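Local coordinates for protein omega transaminase (Pseudomonas sp., PDB 5LHA) that probably transfers amino groups from amine donors to carbonyl acceptors as a pyridoxal-phosphate-dependent class III transaminase of fold type I, at residues L37-A40 and Y46-D49; G61-N66 and L422-G427; R211-Q216 and R251-R256; D245-L250 and I259-D264; D313-G318 and H323-G328. All blocks are in the same frame, centred on the assembly; numbering follows the deposited sequence. Where two conformers were deposited one is given.

Contact 1 (L37-A40 and Y46-D49); sequences LVIA and YITD
A40 N donates to T48 O at 2.7 Å, with the donor in the carbonyl plane. Just before this bond, I39 and D49 face each other as an antiparallel non-hydrogen-bonded pair. The two strands form a beta hairpin, and the short segments cross at 118°, far from a flat antiparallel pairing. I39 CD1 touches I47 CD1 at 3.9 Å, and I39 CG2 lies 4.0 Å from I47 CB. I39 also packs on L85 of the second subunit. An alanine in place of I39 is likely to open a gap beside both I47 and L85. On the other strand end, L37 crosses D49 at about a right angle, with L37 CD1 3.8 Å from D49 OD2. D49 holds CG between its backbone N and carbonyl carbon (chi1 63°), which brings OD2 beside L37 CD1 and sends OD1 to the backbone N of Q53. L422 packs on both L37 and I47. L37 and V38 pair in parallel with a strand of the second subunit, so the sheet continues across the interface. The chemistry is mainly apolar: one backbone bond joins the segments, V38 with I50 and T48 with R41 continue the pairing, and branched side chains fill the space towards the other subunit.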
# COMPACT_ATOMS: atom_id res chain seq x y z
N LEU A 37 -7.54 29.72 -26.34
CA LEU A 37 -6.83 30.01 -27.59
C LEU A 37 -7.08 28.84 -28.54
O LEU A 37 -6.55 27.75 -28.33
CB LEU A 37 -5.34 30.21 -27.32
CG LEU A 37 -4.41 30.41 -28.51
CD1 LEU A 37 -4.78 31.64 -29.30
CD2 LEU A 37 -2.97 30.51 -28.02
N VAL A 38 -7.87 29.07 -29.59
CA VAL A 38 -8.30 28.01 -30.49
C VAL A 38 -7.42 28.02 -31.74
O VAL A 38 -7.57 28.87 -32.62
CB VAL A 38 -9.78 28.16 -30.86
CG1 VAL A 38 -10.28 26.91 -31.58
CG2 VAL A 38 -10.61 28.44 -29.62
N ILE A 39 -6.55 27.02 -31.84
CA ILE A 39 -5.63 26.88 -32.96
C ILE A 39 -6.34 26.16 -34.10
O ILE A 39 -6.86 25.06 -33.92
CB ILE A 39 -4.37 26.11 -32.52
CG1 ILE A 39 -3.63 26.88 -31.42
CG2 ILE A 39 -3.48 25.81 -33.73
CD1 ILE A 39 -3.16 28.26 -31.79
N ALA A 40 -6.34 26.78 -35.28
CA ALA A 40 -7.04 26.21 -36.43
C ALA A 40 -6.14 25.39 -37.34
O ALA A 40 -6.54 24.30 -37.76
CB ALA A 40 -7.68 27.33 -37.26
N TYR A 46 4.85 27.11 -37.86
CA TYR A 46 3.90 28.17 -37.56
C TYR A 46 2.50 27.59 -37.37
O TYR A 46 2.16 26.55 -37.94
CB TYR A 46 3.86 29.23 -38.69
CG TYR A 46 5.07 30.13 -38.72
CD1 TYR A 46 6.24 29.73 -39.36
CD2 TYR A 46 5.05 31.39 -38.13
CE1 TYR A 46 7.36 30.55 -39.38
CE2 TYR A 46 6.16 32.21 -38.15
CZ TYR A 46 7.31 31.80 -38.78
OH TYR A 46 8.42 32.63 -38.80
N ILE A 47 1.71 28.24 -36.51
CA ILE A 47 0.31 27.88 -36.30
C ILE A 47 -0.53 29.15 -36.35
O ILE A 47 -0.05 30.26 -36.09
CB ILE A 47 0.07 27.13 -34.97
CG1 ILE A 47 0.48 28.01 -33.78
CG2 ILE A 47 0.85 25.83 -34.96
CD1 ILE A 47 0.59 27.28 -32.47
N THR A 48 -1.81 28.97 -36.68
CA THR A 48 -2.75 30.07 -36.86
C THR A 48 -4.03 29.75 -36.10
O THR A 48 -4.55 28.63 -36.21
CB THR A 48 -3.02 30.29 -38.35
OG1 THR A 48 -1.78 30.32 -39.05
CG2 THR A 48 -3.75 31.62 -38.59
N ASP A 49 -4.54 30.72 -35.35
CA ASP A 49 -5.74 30.49 -34.57
C ASP A 49 -6.99 30.76 -35.41
O ASP A 49 -6.90 31.08 -36.60
CB ASP A 49 -5.71 31.32 -33.28
CG ASP A 49 -5.71 32.81 -33.53
OD1 ASP A 49 -6.01 33.25 -34.65
OD2 ASP A 49 -5.40 33.55 -32.58

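Contact 2 (G61-N66 and L422-G427); sequences GLWNVN and LVRPIG
R424 reaches from strand 421-426 to L62 and W63 beside the cofactor site of this fold type I, class III aminotransferase. The W63 side chain comes within about 4 Å of the bound PMP at the nearest atoms. R424 leaves its backbone with CG anti to the backbone N (chi1 -169°). From CG to NE the chain is extended, which carries the guanidinium to the 61-66 segment. NE is the first atom to meet it, 4.0 Å from L62 CD2. At CZ the fit is closer. The L62 CD2 methyl sits over the centre of one guanidinium face, 3.6 Å from CZ. I426 CD1 covers the centre of the opposite face, so the flat group is sandwiched between two methyls. NH2, like NE, lies 4.0 Å from L62 CD2. The edge is polar. W63 NE1 lies near the guanidinium plane, 3.5 Å from R424 NH1, and the indole and guanidinium planes are 82° apart. Both groups are donors, and they do not bond to each other. In related amine transaminases a mobile arginine sits on this part of the fold, and R424 may be its counterpart. Around the site, L62 O accepts from K293 NZ, while L62 packs on F91 of the second subunit. One water joins the two donors by accepting from both, at 3.1 Å from W63 NE1 and, weakly, at 3.3 Å from R424 NH1.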
# COMPACT_ATOMS: atom_id res chain seq x y z
N GLY A 61 3.97 22.06 -30.39
CA GLY A 61 2.85 21.26 -29.95
C GLY A 61 2.91 21.08 -28.45
O GLY A 61 2.40 21.91 -27.70
N LEU A 62 3.57 20.01 -28.02
CA LEU A 62 3.94 19.75 -26.62
C LEU A 62 5.29 19.05 -26.70
O LEU A 62 5.39 17.84 -26.44
CB LEU A 62 2.90 18.90 -25.88
CG LEU A 62 1.79 19.64 -25.13
CD1 LEU A 62 0.80 18.65 -24.53
CD2 LEU A 62 2.36 20.56 -24.05
N TRP A 63 6.34 19.83 -26.99
CA TRP A 63 7.62 19.34 -27.51
C TRP A 63 7.51 18.02 -28.26
O TRP A 63 8.17 17.04 -27.90
CB TRP A 63 8.68 19.19 -26.40
CG TRP A 63 8.26 19.17 -24.95
CD1 TRP A 63 7.15 18.61 -24.39
CD2 TRP A 63 9.01 19.72 -23.85
NE1 TRP A 63 7.15 18.80 -23.03
CE2 TRP A 63 8.28 19.47 -22.67
CE3 TRP A 63 10.23 20.41 -23.76
CZ2 TRP A 63 8.72 19.89 -21.42
CZ3 TRP A 63 10.67 20.81 -22.52
CH2 TRP A 63 9.91 20.56 -21.37
N ASN A 64 6.72 18.00 -29.34
CA ASN A 64 6.59 16.76 -30.10
C ASN A 64 6.47 16.94 -31.61
O ASN A 64 6.74 16.01 -32.37
CB ASN A 64 5.42 15.93 -29.57
CG ASN A 64 4.08 16.65 -29.67
OD1 ASN A 64 4.00 17.87 -29.57
ND2 ASN A 64 3.01 15.88 -29.82
N VAL A 65 6.08 18.13 -32.08
CA VAL A 65 5.96 18.33 -33.52
C VAL A 65 7.34 18.73 -34.02
O VAL A 65 7.56 19.86 -34.46
CB VAL A 65 4.89 19.39 -33.85
CG1 VAL A 65 4.63 19.46 -35.35
CG2 VAL A 65 3.60 19.08 -33.11
N ASN A 66 8.28 17.78 -33.96
CA ASN A 66 9.71 18.07 -34.10
C ASN A 66 10.16 18.21 -35.54
O ASN A 66 11.24 18.76 -35.79
CB ASN A 66 10.52 16.98 -33.40
CG ASN A 66 10.33 16.99 -31.89
OD1 ASN A 66 9.57 17.80 -31.36
ND2 ASN A 66 11.00 16.08 -31.20
N LEU A 422 4.25 31.70 -29.67
CA LEU A 422 3.60 30.97 -28.59
C LEU A 422 4.65 30.24 -27.76
O LEU A 422 5.43 29.46 -28.30
CB LEU A 422 2.57 29.97 -29.12
CG LEU A 422 1.78 29.26 -28.01
CD1 LEU A 422 1.04 30.25 -27.13
CD2 LEU A 422 0.83 28.22 -28.57
N VAL A 423 4.69 30.54 -26.46
CA VAL A 423 5.55 29.86 -25.50
C VAL A 423 4.67 29.36 -24.35
O VAL A 423 3.48 29.67 -24.28
CB VAL A 423 6.68 30.77 -24.98
CG1 VAL A 423 7.55 31.21 -26.14
CG2 VAL A 423 6.11 31.96 -24.26
N ARG A 424 5.28 28.60 -23.44
CA ARG A 424 4.52 27.81 -22.47
C ARG A 424 4.85 28.14 -21.03
O ARG A 424 5.98 27.86 -20.57
CB ARG A 424 4.77 26.32 -22.74
CG ARG A 424 3.86 25.37 -21.98
CD ARG A 424 4.35 23.94 -22.11
NE ARG A 424 3.64 23.03 -21.22
CZ ARG A 424 3.98 21.75 -21.03
NH1 ARG A 424 5.01 21.23 -21.68
NH2 ARG A 424 3.28 21.00 -20.18
N PRO A 425 3.93 28.73 -20.26
CA PRO A 425 4.15 28.88 -18.82
C PRO A 425 3.78 27.60 -18.08
O PRO A 425 2.71 27.03 -18.29
CB PRO A 425 3.23 30.05 -18.43
CG PRO A 425 2.13 30.00 -19.42
CD PRO A 425 2.73 29.46 -20.71
N ILE A 426 4.72 27.12 -17.26
CA ILE A 426 4.48 26.06 -16.28
C ILE A 426 4.97 26.58 -14.94
O ILE A 426 6.19 26.73 -14.74
CB ILE A 426 5.20 24.76 -16.64
CG1 ILE A 426 4.86 24.32 -18.06
CG2 ILE A 426 4.83 23.67 -15.67
CD1 ILE A 426 5.66 23.13 -18.50
N GLY A 427 4.05 26.83 -14.02
CA GLY A 427 4.43 27.42 -12.75
C GLY A 427 5.07 28.78 -12.94
O GLY A 427 4.49 29.69 -13.55
O HOH W 1 4.45 17.95 -21.69

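Contact 3 (R211-Q216 and R251-R256); sequences RQLEEQ and REVCDR
R256 NH1 and E214 OE2 form a salt bridge at 2.6 Å. The bond is bent, with an N-H...O angle of 134°. NH1 comes from above the carboxylate plane, and the carboxylate and guanidinium planes stand 73° apart. The pair therefore meets through one nitrogen and one oxygen, not as a flat two-pronged clamp. E214 is extended beyond CG, while R256 bends at chi3 to bring NH1 to it. A leucine in place of E214 would probably leave the R256 guanidinium without its mate on helix 202-220 and set it free to turn. Further round that helix, R211 NE meets E215 OE2 at 3.1 Å from the syn side of the carboxylate, tilted out of its plane, and R211 NH1 also bridges to D198 of the third subunit. The two helices belong to the alpha/beta cofactor-binding domain and run nearly parallel, 17° apart in direction. Their segment axes come within 10.8 Å. Beside the charged pair the contact is apolar. L213 and V253 slide past each other in opposite directions, and L213 CD2 touches V253 CG1 at 3.7 Å. V253 also packs on I210 and I217, and L213 on L187 of strand 184-187.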
# COMPACT_ATOMS: atom_id res chain seq x y z
N ARG A 211 26.01 10.62 -3.35
CA ARG A 211 26.13 10.17 -1.96
C ARG A 211 24.76 9.97 -1.33
O ARG A 211 24.53 8.98 -0.62
CB ARG A 211 26.97 11.16 -1.16
CG ARG A 211 26.89 10.95 0.33
CD ARG A 211 27.78 11.92 1.07
NE ARG A 211 27.30 12.16 2.43
CZ ARG A 211 27.89 12.97 3.30
NH1 ARG A 211 28.99 13.63 2.95
NH2 ARG A 211 27.38 13.13 4.52
N GLN A 212 23.82 10.89 -1.59
CA GLN A 212 22.45 10.71 -1.14
C GLN A 212 21.84 9.44 -1.72
O GLN A 212 21.09 8.73 -1.04
CB GLN A 212 21.60 11.92 -1.52
CG GLN A 212 20.13 11.83 -1.11
CD GLN A 212 19.28 12.98 -1.65
OE1 GLN A 212 18.84 12.95 -2.79
NE2 GLN A 212 19.06 13.99 -0.82
N LEU A 213 22.14 9.15 -2.99
CA LEU A 213 21.59 7.95 -3.63
C LEU A 213 22.12 6.67 -2.98
O LEU A 213 21.35 5.73 -2.73
CB LEU A 213 21.89 8.00 -5.13
CG LEU A 213 21.64 6.75 -5.96
CD1 LEU A 213 20.19 6.36 -5.94
CD2 LEU A 213 22.09 7.01 -7.39
N GLU A 214 23.43 6.60 -2.70
CA GLU A 214 23.97 5.43 -2.03
C GLU A 214 23.36 5.23 -0.66
O GLU A 214 23.07 4.10 -0.24
CB GLU A 214 25.49 5.53 -1.89
CG GLU A 214 26.22 5.45 -3.19
CD GLU A 214 27.69 5.77 -3.05
OE1 GLU A 214 28.10 6.35 -2.02
OE2 GLU A 214 28.43 5.45 -3.99
N GLU A 215 23.17 6.33 0.08
CA GLU A 215 22.61 6.22 1.42
C GLU A 215 21.19 5.69 1.38
O GLU A 215 20.81 4.82 2.17
CB GLU A 215 22.68 7.58 2.11
CG GLU A 215 24.10 7.98 2.51
CD GLU A 215 24.24 9.46 2.80
OE1 GLU A 215 23.25 10.20 2.61
OE2 GLU A 215 25.34 9.89 3.23
N GLN A 216 20.39 6.17 0.42
CA GLN A 216 19.02 5.69 0.28
C GLN A 216 18.98 4.22 -0.10
O GLN A 216 18.12 3.47 0.38
CB GLN A 216 18.27 6.53 -0.76
CG GLN A 216 17.97 7.95 -0.32
CD GLN A 216 17.55 8.02 1.14
OE1 GLN A 216 18.25 8.60 1.97
NE2 GLN A 216 16.40 7.44 1.45
N ARG A 251 24.64 5.56 -13.65
CA ARG A 251 24.87 4.23 -14.22
C ARG A 251 25.76 3.38 -13.32
O ARG A 251 25.50 2.19 -13.11
CB ARG A 251 25.51 4.39 -15.61
CG ARG A 251 25.84 3.11 -16.38
CD ARG A 251 24.62 2.36 -16.89
NE ARG A 251 24.07 1.43 -15.92
CZ ARG A 251 22.99 0.69 -16.15
NH1 ARG A 251 22.35 0.79 -17.31
NH2 ARG A 251 22.54 -0.14 -15.23
N GLU A 252 26.83 3.97 -12.79
CA GLU A 252 27.77 3.20 -11.97
C GLU A 252 27.11 2.73 -10.69
O GLU A 252 27.27 1.57 -10.29
CB GLU A 252 28.99 4.05 -11.64
CG GLU A 252 29.87 4.37 -12.82
CD GLU A 252 30.84 5.49 -12.50
OE1 GLU A 252 30.80 6.01 -11.36
OE2 GLU A 252 31.62 5.86 -13.39
N VAL A 253 26.36 3.61 -10.02
CA VAL A 253 25.75 3.25 -8.74
C VAL A 253 24.71 2.15 -8.93
O VAL A 253 24.63 1.21 -8.13
CB VAL A 253 25.16 4.50 -8.07
CG1 VAL A 253 24.39 4.12 -6.82
CG2 VAL A 253 26.26 5.48 -7.72
N CYS A 254 23.90 2.25 -9.99
CA CYS A 254 22.92 1.21 -10.28
C CYS A 254 23.61 -0.13 -10.54
O CYS A 254 23.09 -1.19 -10.15
CB CYS A 254 22.07 1.61 -11.48
SG CYS A 254 20.88 2.95 -11.18
N ASP A 255 24.78 -0.10 -11.18
CA ASP A 255 25.50 -1.34 -11.47
C ASP A 255 26.00 -2.01 -10.20
O ASP A 255 25.99 -3.24 -10.11
CB ASP A 255 26.67 -1.05 -12.41
CG ASP A 255 26.24 -0.82 -13.84
OD1 ASP A 255 25.20 -1.37 -14.25
OD2 ASP A 255 26.96 -0.09 -14.56
N ARG A 256 26.43 -1.22 -9.21
CA ARG A 256 26.85 -1.77 -7.93
C ARG A 256 25.79 -2.67 -7.31
O ARG A 256 26.10 -3.58 -6.54
CB ARG A 256 27.19 -0.64 -6.96
CG ARG A 256 28.51 -0.80 -6.21
CD ARG A 256 28.94 0.53 -5.60
NE ARG A 256 29.15 1.52 -6.65
CZ ARG A 256 29.24 2.83 -6.44
NH1 ARG A 256 29.14 3.32 -5.22
NH2 ARG A 256 29.44 3.65 -7.48

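Contact 4 (D245-L250 and I259-D264); sequences DYWPRL and ILLIAD. With PMP (4'-deoxy-4'-aminopyridoxal-5'-phosphate), chain E.
W247 and L250 of helix 246-256 meet L261 and A263 of strand 260-264. The indole lies with its six-membered ring reaching the strand. W247 CZ3 meets L261 CD2 at 4.1 Å, and CH2 lies 4.2 Å from A263 CA; both approaches are oblique to the ring. I262 O is farther off, at the ring edge. L250, one turn on, lays its CD2 over the centre of one indole face, about 4.0 Å above the plane. The same CD2 touches L261 CD1 at 4.2 Å, and the two leucines cross at about a right angle. With CG anti to the backbone N (chi1 179°), L261 extends toward the helix, and its branches part, CD1 to L250 and CD2 to W247. W247 also stacks with the ring of W282. At the end of the strand, D264 OD2 comes within 2.9 Å of PMP N1. It is hydrogen-bonded to H158 ND1 as well, while D264 OD1 accepts from the backbone N of V266. The helix thus packs on its strand within the beta-alpha-beta unit of strand 225-230, helix 246-256 and strand 260-264. Ending the strand in an aspartate that faces the pyridine nitrogen is characteristic of fold type I PLP enzymes.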
# COMPACT_ATOMS: atom_id res chain seq x y z
N ASP A 245 28.71 14.79 -15.33
CA ASP A 245 29.12 13.55 -14.68
C ASP A 245 28.00 12.89 -13.88
O ASP A 245 28.22 11.81 -13.32
CB ASP A 245 30.33 13.81 -13.78
CG ASP A 245 30.12 14.99 -12.84
OD1 ASP A 245 29.22 15.81 -13.12
OD2 ASP A 245 30.85 15.08 -11.83
N TYR A 246 26.81 13.49 -13.81
CA TYR A 246 25.75 12.91 -12.99
C TYR A 246 25.24 11.58 -13.56
O TYR A 246 25.16 10.59 -12.83
CB TYR A 246 24.59 13.90 -12.84
CG TYR A 246 23.44 13.31 -12.04
CD1 TYR A 246 23.57 13.08 -10.68
CD2 TYR A 246 22.23 13.00 -12.65
CE1 TYR A 246 22.53 12.54 -9.94
CE2 TYR A 246 21.18 12.47 -11.92
CZ TYR A 246 21.34 12.24 -10.57
OH TYR A 246 20.29 11.71 -9.84
N TRP A 247 24.84 11.56 -14.83
CA TRP A 247 24.28 10.34 -15.40
C TRP A 247 25.30 9.20 -15.48
O TRP A 247 24.94 8.05 -15.21
CB TRP A 247 23.66 10.60 -16.77
CG TRP A 247 22.19 10.96 -16.66
CD1 TRP A 247 21.67 12.18 -16.32
CD2 TRP A 247 21.08 10.08 -16.83
NE1 TRP A 247 20.30 12.11 -16.29
CE2 TRP A 247 19.91 10.83 -16.59
CE3 TRP A 247 20.95 8.72 -17.17
CZ2 TRP A 247 18.63 10.28 -16.69
CZ3 TRP A 247 19.69 8.18 -17.26
CH2 TRP A 247 18.54 8.95 -17.02
N PRO A 248 26.57 9.46 -15.82
CA PRO A 248 27.57 8.38 -15.71
C PRO A 248 27.71 7.82 -14.30
O PRO A 248 27.87 6.60 -14.14
CB PRO A 248 28.86 9.06 -16.19
CG PRO A 248 28.38 10.09 -17.16
CD PRO A 248 27.11 10.61 -16.58
N ARG A 249 27.66 8.66 -13.27
CA ARG A 249 27.73 8.14 -11.91
C ARG A 249 26.41 7.56 -11.44
O ARG A 249 26.39 6.81 -10.46
CB ARG A 249 28.19 9.24 -10.95
CG ARG A 249 29.59 9.75 -11.23
CD ARG A 249 30.07 10.67 -10.13
NE ARG A 249 30.03 10.01 -8.82
CZ ARG A 249 30.54 10.51 -7.70
NH1 ARG A 249 31.15 11.69 -7.71
NH2 ARG A 249 30.45 9.83 -6.57
N LEU A 250 25.31 7.89 -12.13
CA LEU A 250 24.05 7.18 -11.93
C LEU A 250 24.17 5.74 -12.41
O LEU A 250 23.87 4.80 -11.67
CB LEU A 250 22.95 7.90 -12.69
CG LEU A 250 21.53 7.86 -12.13
CD1 LEU A 250 21.54 8.36 -10.70
CD2 LEU A 250 20.63 8.72 -13.00
N ILE A 259 20.57 -2.60 -10.04
CA ILE A 259 19.31 -1.88 -10.21
C ILE A 259 19.17 -1.46 -11.66
O ILE A 259 20.13 -1.00 -12.29
CB ILE A 259 19.27 -0.67 -9.27
CG1 ILE A 259 19.25 -1.16 -7.82
CG2 ILE A 259 18.10 0.27 -9.62
CD1 ILE A 259 19.58 -0.09 -6.80
N LEU A 260 17.97 -1.65 -12.22
CA LEU A 260 17.72 -1.27 -13.60
C LEU A 260 17.62 0.24 -13.72
O LEU A 260 16.93 0.90 -12.93
CB LEU A 260 16.44 -1.92 -14.11
CG LEU A 260 16.33 -3.44 -14.03
CD1 LEU A 260 14.91 -3.85 -14.40
CD2 LEU A 260 17.34 -4.10 -14.95
N LEU A 261 18.26 0.79 -14.75
CA LEU A 261 18.23 2.22 -15.00
C LEU A 261 17.31 2.48 -16.18
O LEU A 261 17.59 2.04 -17.30
CB LEU A 261 19.64 2.76 -15.25
CG LEU A 261 19.73 4.26 -15.55
CD1 LEU A 261 19.10 5.08 -14.43
CD2 LEU A 261 21.18 4.66 -15.74
N ILE A 262 16.20 3.16 -15.91
CA ILE A 262 15.21 3.53 -16.92
C ILE A 262 15.44 4.97 -17.33
O ILE A 262 15.31 5.88 -16.50
CB ILE A 262 13.77 3.34 -16.40
CG1 ILE A 262 13.53 1.90 -15.97
CG2 ILE A 262 12.78 3.77 -17.46
CD1 ILE A 262 12.27 1.74 -15.18
N ALA A 263 15.76 5.18 -18.59
CA ALA A 263 15.84 6.52 -19.15
C ALA A 263 14.47 6.90 -19.70
O ALA A 263 13.94 6.23 -20.59
CB ALA A 263 16.90 6.60 -20.24
N ASP A 264 13.88 7.95 -19.14
CA ASP A 264 12.65 8.50 -19.70
C ASP A 264 13.05 9.44 -20.82
O ASP A 264 13.44 10.59 -20.59
CB ASP A 264 11.83 9.20 -18.62
CG ASP A 264 10.46 9.62 -19.11
OD1 ASP A 264 10.26 9.80 -20.34
OD2 ASP A 264 9.57 9.75 -18.25
N1 PMP E . 7.50 11.41 -19.36
C2 PMP E . 7.99 12.58 -19.91
C2A PMP E . 9.42 13.00 -19.69
C3 PMP E . 7.08 13.54 -20.34
O3 PMP E . 7.48 14.83 -20.54
C4 PMP E . 5.75 13.18 -20.55
C4A PMP E . 4.78 14.20 -21.09
N4A PMP E . 5.40 15.51 -21.15
C5 PMP E . 5.32 11.89 -20.25
C6 PMP E . 6.22 11.00 -19.64
C5A PMP E . 3.90 11.47 -20.58
O4P PMP E . 3.66 11.57 -21.97
P PMP E . 2.17 11.51 -22.61
O1P PMP E . 1.59 12.90 -22.50
O2P PMP E . 2.29 11.13 -24.07
O3P PMP E . 1.27 10.53 -21.88

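Contact 5 (D313-G318 and H323-G328); sequences DAIENG and HMIMHG
H323 ND1 donates to G318 O at 2.8 Å, with an N-H...O angle of 150°. The bond closes the short loop between helix 309-316 and strand 324-325 in this fold type I enzyme. G318 O lies at the ring edge, in the imidazole plane, while ND1 is tilted 28° from the carbonyl plane of G318. H323 places CG between its backbone N and carbonyl carbon (chi1 61°), which swings the ring back to the helix end. There the last turn is held by I315 O, which accepts from G318 N at 3.1 Å. The same oxygen receives a CA-H...O contact from H323 CA at 3.4 Å, and H323 CB is 3.3 Å from I315 O. A CB at G318 would probably be crowded by I315 O, which suits the position to glycine. Farther along, I325 is turned toward the helix and also packs on M134 of helix 124-141. The second subunit is close on this side. M324 and I325 pair antiparallel with one of its strands, and H323 O is hydrogen-bonded to S28 OG of that subunit. E316 points away from the strand; its OE2 forms a salt bridge with R117 NE and hydrogen-bonds to W22 NE1 of the second subunit. The two isoleucines cross at about a right angle, with I315 CG2 4.0 Å from both CG1 and CD1 of I325.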
# COMPACT_ATOMS: atom_id res chain seq x y z
N ASP A 313 16.49 -11.43 -22.28
CA ASP A 313 16.90 -12.81 -22.07
C ASP A 313 16.29 -13.40 -20.81
O ASP A 313 15.90 -14.58 -20.79
CB ASP A 313 18.42 -12.87 -21.98
CG ASP A 313 19.09 -12.65 -23.30
OD1 ASP A 313 18.40 -12.76 -24.34
OD2 ASP A 313 20.29 -12.33 -23.31
N ALA A 314 16.23 -12.61 -19.73
CA ALA A 314 15.69 -13.12 -18.47
C ALA A 314 14.20 -13.43 -18.59
O ALA A 314 13.73 -14.45 -18.08
CB ALA A 314 15.92 -12.11 -17.35
N ILE A 315 13.46 -12.54 -19.24
CA ILE A 315 12.02 -12.71 -19.34
C ILE A 315 11.69 -13.85 -20.30
O ILE A 315 10.85 -14.71 -20.00
CB ILE A 315 11.36 -11.39 -19.77
CG1 ILE A 315 11.55 -10.35 -18.65
CG2 ILE A 315 9.87 -11.58 -20.03
CD1 ILE A 315 10.93 -9.03 -18.91
N GLU A 316 12.36 -13.89 -21.46
CA GLU A 316 12.11 -14.97 -22.41
C GLU A 316 12.59 -16.33 -21.92
O GLU A 316 12.07 -17.35 -22.38
CB GLU A 316 12.71 -14.64 -23.78
CG GLU A 316 12.08 -13.43 -24.45
CD GLU A 316 12.60 -13.22 -25.85
OE1 GLU A 316 13.61 -13.87 -26.21
OE2 GLU A 316 11.99 -12.42 -26.61
N ASN A 317 13.57 -16.38 -21.01
CA ASN A 317 13.96 -17.64 -20.37
C ASN A 317 13.33 -17.83 -19.00
O ASN A 317 13.72 -18.75 -18.28
CB ASN A 317 15.48 -17.76 -20.22
CG ASN A 317 16.19 -18.13 -21.51
OD1 ASN A 317 15.64 -18.84 -22.36
ND2 ASN A 317 17.44 -17.69 -21.63
N GLY A 318 12.38 -16.98 -18.62
CA GLY A 318 11.78 -17.12 -17.31
C GLY A 318 11.04 -18.44 -17.17
O GLY A 318 10.47 -18.96 -18.13
N HIS A 323 7.54 -16.24 -17.93
CA HIS A 323 7.78 -15.88 -19.33
C HIS A 323 6.50 -15.49 -20.05
O HIS A 323 6.55 -15.24 -21.27
CB HIS A 323 8.47 -17.03 -20.08
CG HIS A 323 7.69 -18.30 -20.13
ND1 HIS A 323 8.17 -19.49 -19.63
CD2 HIS A 323 6.44 -18.57 -20.59
CE1 HIS A 323 7.27 -20.44 -19.81
NE2 HIS A 323 6.21 -19.91 -20.38
N MET A 324 5.37 -15.46 -19.35
CA MET A 324 4.11 -14.96 -19.89
C MET A 324 4.06 -13.44 -19.77
O MET A 324 4.11 -12.89 -18.67
CB MET A 324 2.93 -15.59 -19.14
CG MET A 324 2.87 -17.09 -19.22
SD MET A 324 2.63 -17.70 -20.90
CE MET A 324 0.90 -17.29 -21.15
N ILE A 325 3.96 -12.75 -20.90
CA ILE A 325 3.91 -11.29 -20.93
C ILE A 325 2.44 -10.92 -21.10
O ILE A 325 1.91 -10.85 -22.21
CB ILE A 325 4.80 -10.71 -22.03
CG1 ILE A 325 6.26 -11.08 -21.77
CG2 ILE A 325 4.62 -9.20 -22.13
CD1 ILE A 325 7.19 -10.59 -22.84
N MET A 326 1.76 -10.67 -19.98
CA MET A 326 0.33 -10.37 -19.96
C MET A 326 0.07 -8.87 -19.93
O MET A 326 -0.88 -8.41 -19.28
CB MET A 326 -0.35 -11.06 -18.79
CG MET A 326 -0.36 -12.58 -18.87
SD MET A 326 -0.96 -13.19 -20.46
CE MET A 326 0.57 -13.78 -21.18
N HIS A 327 0.88 -8.09 -20.63
CA HIS A 327 0.77 -6.64 -20.63
C HIS A 327 0.82 -6.13 -22.06
O HIS A 327 1.67 -6.56 -22.85
CB HIS A 327 1.88 -6.00 -19.80
CG HIS A 327 1.84 -4.51 -19.80
ND1 HIS A 327 0.95 -3.80 -19.02
CD2 HIS A 327 2.55 -3.59 -20.49
CE1 HIS A 327 1.13 -2.51 -19.23
NE2 HIS A 327 2.09 -2.36 -20.12
N GLY A 328 -0.08 -5.21 -22.39
CA GLY A 328 -0.10 -4.62 -23.71
C GLY A 328 -1.47 -4.07 -24.05
O GLY A 328 -2.43 -4.23 -23.31

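How the contacts relate
From the N terminus, contact 1 closes first, as a short hairpin in the outermost strands of this chain's share of a sheet that runs on into the second subunit. Contact 2 opens next and closes only near the C terminus, and contacts 3, 4 and 5 all nest in its long loop. It brings the 61-66 segment to strand 421-426, where it touches contact 1 through L422. Contacts 3 and 4 cross along the chain. They share helix 246-256 and touch, tying two helices to the sheet that carries strand 260-264. Contact 5 closes a small loop later in the chain, about 8 Å from contact 4 at the nearest atoms. Contacts 1, 2 and 5 all border the second subunit.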